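Local coordinates for protein guanine deaminase (Escherichia coli, PDB 6OHB) that catalyses the zinc-dependent hydrolytic deamination of guanine to xanthine and ammonia, a step of purine degradation, at residues M219-A222 against Q223-K226; A174-Y177 against L178-T181. One frame throughout, in Å; residues are numbered along the deposited sequence.

Contact 1: residues M219-A222 against Q223-K226; sequences MAMA and QRLK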
ATOM      1  N   MET A 219      25.645 -26.744   6.133  1.00 61.20           N
ATOM      2  CA  MET A 219      25.036 -26.451   7.426  1.00 62.52           C
ATOM      3  C   MET A 219      26.040 -26.660   8.554  1.00 66.87           C
ATOM      4  O   MET A 219      26.087 -25.873   9.512  1.00 69.85           O
ATOM      5  CB  MET A 219      23.789 -27.313   7.635  1.00 65.88           C
ATOM      6  CG  MET A 219      22.621 -26.987   6.697  1.00 70.09           C
ATOM      7  SD  MET A 219      21.815 -25.379   6.954  1.00 70.68           S
ATOM      8  CE  MET A 219      21.218 -25.537   8.637  1.00 62.92           C
ATOM      9  N   ALA A 220      26.874 -27.702   8.443  1.00 66.60           N
ATOM     10  CA  ALA A 220      27.925 -27.911   9.437  1.00 67.95           C
ATOM     11  C   ALA A 220      28.953 -26.786   9.409  1.00 61.38           C
ATOM     12  O   ALA A 220      29.438 -26.355  10.463  1.00 61.84           O
ATOM     13  CB  ALA A 220      28.606 -29.263   9.213  1.00 65.29           C
ATOM     14  N   MET A 221      29.290 -26.284   8.215  1.00 57.07           N
ATOM     15  CA  MET A 221      30.222 -25.158   8.135  1.00 59.98           C
ATOM     16  C   MET A 221      29.637 -23.899   8.777  1.00 58.16           C
ATOM     17  O   MET A 221      30.351 -23.146   9.450  1.00 65.66           O
ATOM     18  CB  MET A 221      30.608 -24.887   6.679  1.00 64.44           C
ATOM     19  CG  MET A 221      31.480 -25.966   6.051  1.00 67.50           C
ATOM     20  SD  MET A 221      32.970 -26.322   7.004  1.00 64.93           S
ATOM     21  CE  MET A 221      34.236 -26.242   5.739  1.00 57.41           C
ATOM     22  N   ALA A 222      28.339 -23.655   8.583  1.00 54.71           N
ATOM     23  CA  ALA A 222      27.701 -22.510   9.229  1.00 59.38           C
ATOM     24  C   ALA A 222      27.707 -22.658  10.746  1.00 59.62           C
ATOM     25  O   ALA A 222      27.966 -21.690  11.475  1.00 50.71           O
ATOM     26  CB  ALA A 222      26.273 -22.339   8.718  1.00 50.58           C
ATOM     27  N   GLN A 223      27.405 -23.866  11.238  1.00 59.31           N
ATOM     28  CA  GLN A 223      27.504 -24.144  12.668  1.00 56.13           C
ATOM     29  C   GLN A 223      28.909 -23.860  13.184  1.00 60.86           C
ATOM     30  O   GLN A 223      29.084 -23.257  14.253  1.00 54.09           O
ATOM     31  CB  GLN A 223      27.121 -25.599  12.932  1.00 57.99           C
ATOM     32  CG  GLN A 223      27.381 -26.082  14.349  1.00 63.12           C
ATOM     33  CD  GLN A 223      26.813 -27.467  14.601  1.00 64.07           C
ATOM     34  OE1 GLN A 223      26.780 -28.309  13.703  1.00 65.79           O
ATOM     35  NE2 GLN A 223      26.352 -27.706  15.823  1.00 62.93           N
ATOM     36  N   ARG A 224      29.921 -24.285  12.427  1.00 60.44           N
ATOM     37  CA  ARG A 224      31.307 -24.046  12.813  1.00 62.14           C
ATOM     38  C   ARG A 224      31.605 -22.555  12.902  1.00 61.15           C
ATOM     39  O   ARG A 224      32.231 -22.090  13.863  1.00 63.66           O
ATOM     40  CB  ARG A 224      32.234 -24.731  11.812  1.00 63.58           C
ATOM     41  CG  ARG A 224      33.709 -24.461  12.001  1.00 66.92           C
ATOM     42  CD  ARG A 224      34.511 -25.462  11.187  1.00 70.87           C
ATOM     43  NE  ARG A 224      35.910 -25.075  11.049  1.00 75.58           N
ATOM     44  CZ  ARG A 224      36.687 -25.457  10.040  1.00 77.89           C
ATOM     45  NH1 ARG A 224      36.197 -26.242   9.085  1.00 62.63           N
ATOM     46  NH2 ARG A 224      37.953 -25.060   9.988  1.00 74.10           N
ATOM     47  N   LEU A 225      31.166 -21.789  11.897  1.00 60.85           N
ATOM     48  CA  LEU A 225      31.379 -20.344  11.914  1.00 54.95           C
ATOM     49  C   LEU A 225      30.726 -19.707  13.132  1.00 53.34           C
ATOM     50  O   LEU A 225      31.314 -18.825  13.769  1.00 57.63           O
ATOM     51  CB  LEU A 225      30.843 -19.714  10.630  1.00 59.97           C
ATOM     52  CG  LEU A 225      31.716 -19.912   9.391  1.00 60.50           C
ATOM     53  CD1 LEU A 225      30.900 -19.720   8.128  1.00 52.89           C
ATOM     54  CD2 LEU A 225      32.914 -18.974   9.417  1.00 62.01           C
ATOM     55  N   LYS A 226      29.514 -20.150  13.478  1.00 49.80           N
ATOM     56  CA  LYS A 226      28.846 -19.585  14.646  1.00 52.15           C
ATOM     57  C   LYS A 226      29.574 -19.946  15.937  1.00 60.11           C
ATOM     58  O   LYS A 226      29.613 -19.139  16.873  1.00 55.63           O
ATOM     59  CB  LYS A 226      27.392 -20.056  14.710  1.00 50.40           C
ATOM     60  CG  LYS A 226      26.545 -19.340  15.760  1.00 51.56           C
ATOM     61  CD  LYS A 226      26.690 -17.827  15.640  1.00 55.51           C
ATOM     62  CE  LYS A 226      26.013 -17.096  16.786  1.00 52.33           C
ATOM     63  NZ  LYS A 226      25.620 -18.008  17.886  1.00 55.97           N
TER

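Contact 2: residues A174-Y177 against L178-T181; sequences APDY and LLDT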
ATOM      1  N   ALA A 174      20.123 -24.859  -6.983  1.00 51.69           N
ATOM      2  CA  ALA A 174      20.061 -23.547  -7.610  1.00 58.69           C
ATOM      3  C   ALA A 174      21.011 -23.547  -8.795  1.00 62.70           C
ATOM      4  O   ALA A 174      21.920 -24.383  -8.858  1.00 61.12           O
ATOM      5  CB  ALA A 174      20.433 -22.435  -6.614  1.00 60.71           C
ATOM      6  N   PRO A 175      20.811 -22.648  -9.762  1.00 67.18           N
ATOM      7  CA  PRO A 175      21.697 -22.617 -10.933  1.00 61.72           C
ATOM      8  C   PRO A 175      23.161 -22.525 -10.530  1.00 67.63           C
ATOM      9  O   PRO A 175      23.510 -21.955  -9.492  1.00 69.29           O
ATOM     10  CB  PRO A 175      21.239 -21.366 -11.689  1.00 59.34           C
ATOM     11  CG  PRO A 175      19.807 -21.227 -11.328  1.00 59.33           C
ATOM     12  CD  PRO A 175      19.685 -21.707  -9.904  1.00 61.88           C
ATOM     13  N   ASP A 176      24.022 -23.102 -11.374  1.00 74.06           N
ATOM     14  CA  ASP A 176      25.438 -23.223 -11.040  1.00 74.82           C
ATOM     15  C   ASP A 176      26.103 -21.868 -10.847  1.00 74.95           C
ATOM     16  O   ASP A 176      27.063 -21.755 -10.073  1.00 75.30           O
ATOM     17  CB  ASP A 176      26.163 -24.020 -12.126  1.00 76.00           C
ATOM     18  CG  ASP A 176      26.117 -25.517 -11.877  1.00 84.01           C
ATOM     19  OD1 ASP A 176      25.077 -26.008 -11.385  1.00 80.47           O
ATOM     20  OD2 ASP A 176      27.120 -26.201 -12.171  1.00 88.38           O
ATOM     21  N   TYR A 177      25.607 -20.827 -11.519  1.00 71.90           N
ATOM     22  CA  TYR A 177      26.229 -19.514 -11.395  1.00 72.88           C
ATOM     23  C   TYR A 177      26.021 -18.885 -10.022  1.00 63.62           C
ATOM     24  O   TYR A 177      26.632 -17.850  -9.740  1.00 67.99           O
ATOM     25  CB  TYR A 177      25.712 -18.576 -12.493  1.00 68.50           C
ATOM     26  CG  TYR A 177      24.205 -18.413 -12.564  1.00 70.55           C
ATOM     27  CD1 TYR A 177      23.507 -17.719 -11.579  1.00 69.94           C
ATOM     28  CD2 TYR A 177      23.483 -18.934 -13.631  1.00 63.19           C
ATOM     29  CE1 TYR A 177      22.135 -17.564 -11.644  1.00 65.53           C
ATOM     30  CE2 TYR A 177      22.111 -18.780 -13.707  1.00 60.27           C
ATOM     31  CZ  TYR A 177      21.441 -18.094 -12.711  1.00 66.22           C
ATOM     32  OH  TYR A 177      20.074 -17.939 -12.781  1.00 61.07           O
ATOM     33  N   LEU A 178      25.180 -19.474  -9.168  1.00 62.69           N
ATOM     34  CA  LEU A 178      24.858 -18.903  -7.865  1.00 68.92           C
ATOM     35  C   LEU A 178      25.141 -19.870  -6.717  1.00 69.78           C
ATOM     36  O   LEU A 178      24.569 -19.722  -5.633  1.00 68.33           O
ATOM     37  CB  LEU A 178      23.395 -18.456  -7.830  1.00 66.58           C
ATOM     38  CG  LEU A 178      23.112 -17.183  -7.032  1.00 71.55           C
ATOM     39  CD1 LEU A 178      23.463 -15.952  -7.853  1.00 66.73           C
ATOM     40  CD2 LEU A 178      21.663 -17.143  -6.569  1.00 71.77           C
ATOM     41  N   LEU A 179      25.999 -20.865  -6.934  1.00 67.44           N
ATOM     42  CA  LEU A 179      26.312 -21.871  -5.927  1.00 68.07           C
ATOM     43  C   LEU A 179      27.746 -21.720  -5.441  1.00 63.73           C
ATOM     44  O   LEU A 179      28.643 -21.376  -6.216  1.00 67.53           O
ATOM     45  CB  LEU A 179      26.114 -23.286  -6.474  1.00 64.18           C
ATOM     46  CG  LEU A 179      24.687 -23.709  -6.803  1.00 66.78           C
ATOM     47  CD1 LEU A 179      24.672 -25.139  -7.329  1.00 65.08           C
ATOM     48  CD2 LEU A 179      23.801 -23.565  -5.577  1.00 65.73           C
ATOM     49  N   ASP A 180      27.953 -21.972  -4.151  1.00 64.67           N
ATOM     50  CA  ASP A 180      29.284 -22.141  -3.600  1.00 66.56           C
ATOM     51  C   ASP A 180      29.499 -23.621  -3.260  1.00 64.95           C
ATOM     52  O   ASP A 180      28.761 -24.497  -3.736  1.00 67.11           O
ATOM     53  CB  ASP A 180      29.466 -21.203  -2.396  1.00 63.50           C
ATOM     54  CG  ASP A 180      28.361 -21.346  -1.350  1.00 69.93           C
ATOM     55  OD1 ASP A 180      27.857 -22.469  -1.140  1.00 68.07           O
ATOM     56  OD2 ASP A 180      27.999 -20.324  -0.725  1.00 72.30           O
ATOM     57  N   THR A 181      30.511 -23.897  -2.448  1.00 65.98           N
ATOM     58  CA  THR A 181      30.722 -25.205  -1.850  1.00 68.17           C
ATOM     59  C   THR A 181      30.811 -25.015  -0.342  1.00 64.57           C
ATOM     60  O   THR A 181      30.965 -23.894   0.142  1.00 71.05           O
ATOM     61  CB  THR A 181      31.995 -25.880  -2.384  1.00 68.67           C
ATOM     62  OG1 THR A 181      33.151 -25.181  -1.904  1.00 68.11           O
ATOM     63  CG2 THR A 181      32.007 -25.872  -3.909  1.00 63.46           C
TER

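Contact 1: residues M219-A222 against Q223-K226
Met221 and Arg224 leave the alpha-helix 216-228 in nearly the same direction, one alongside the other. This helix is the connection of a beta-alpha-beta unit between strands 203-208 and 233-238 in the TIM-barrel fold of the amidohydrolases. The thioether comes alongside one terminal nitrogen of the guanidinium: Met221 SD lies 3.8 Å from Arg224 NH1, approaching obliquely to the flat group, and Met221 CE follows at 3.9 Å from Arg224 NH1. The two chains arrive by different shapes. The arginine sets off with CG anti to the backbone N (chi1 174°) and stays extended as far as NE, whereas in the methionine the bend at chi2 brings the sulfur beside the guanidinium, and chi3 (-131°) sets where CE lies. The stronger partners of that charge come from beyond the pair: Arg224 NE forms a salt bridge with Glu228 one turn further on, and Tyr186 of helix 182-196 makes a cation-pi contact with the guanidinium of Arg224. Together these probably limit how the guanidinium of the exposed Arg224 can turn.

Round the helix the character changes. Leu225 is buried, packing on Tyr186 and Ser189 of the neighbouring helix and on Ile206 of the strand, while Ala222 also meets Ile206 and Met219 packs among Tyr252, Tyr265 and Leu267. Gln223 leads off as an extended chain on the side of Tyr265.

Beneath the side chains the backbone keeps the regular i to i+4 ladder, with Gln223 N bonded to Met219 O at 3.0 Å and Lys226 N to Ala222 O. Leu225 follows the Met221 carbonyl closely: Leu225 N donates to Met221 O at 2.9 Å, and Leu225 CG rests 3.5 Å from Met221 O.

Contact 2: residues A174-Y177 against L178-T181
Leu179 sends CG anti to its carbonyl carbon (chi1 -67°), which lays the isobutyl group back against the start of the turn, while Tyr177 has CG between its backbone N and carbonyl carbon (chi1 55°), which lets the ring fold over Pro175. The leucine branches divide the work: Leu179 CD2 packs on the methyl of Ala174, CB to CD2 3.7 Å, and Leu179 CD1 lies against the carbonyl oxygen of Ala174. Pro175 CB sits 3.3 Å above the plane of the Tyr177 ring, toward the rim. Toward the same side of the ring plane as Pro175, Leu178 comes in obliquely, its CB 3.8 Å from Tyr177 CD1.

The backbone closes the bend. Leu178 N donates to Pro175 O at 3.0 Å, and Leu179 N reaches Asp176 O in a weak bond of 3.4 Å. Buried Leu178 packs on Phe107 and Glu110 of helix 98-111, close to Arg209, a probable substrate-binding residue. These two i to i+3 bonds mark a short 3-10 turn in the loop between strand 164-169 and helix 182-196, whose first turn Thr181 N-caps.

How the contacts relate
Helix 182-196 ties the two together: contact 2 lies in the loop leading into it, and contact 1 packs against its side through Met221 and Leu225. They do not touch, with centres about 19 Å apart. Contact 1 is partly buried, an amphipathic helix with i to i+4 bonds, an apolar side toward strand 203-208 and a more polar outer one. Contact 2 is a surface turn with i to i+3 bonds, one of them weak, and mostly apolar side-chain contacts, Leu178 alone being buried. A polar bridge joins the neighbourhoods, since Asp180 accepts a hydrogen bond from Gln218, just ahead of the 219-222 segment.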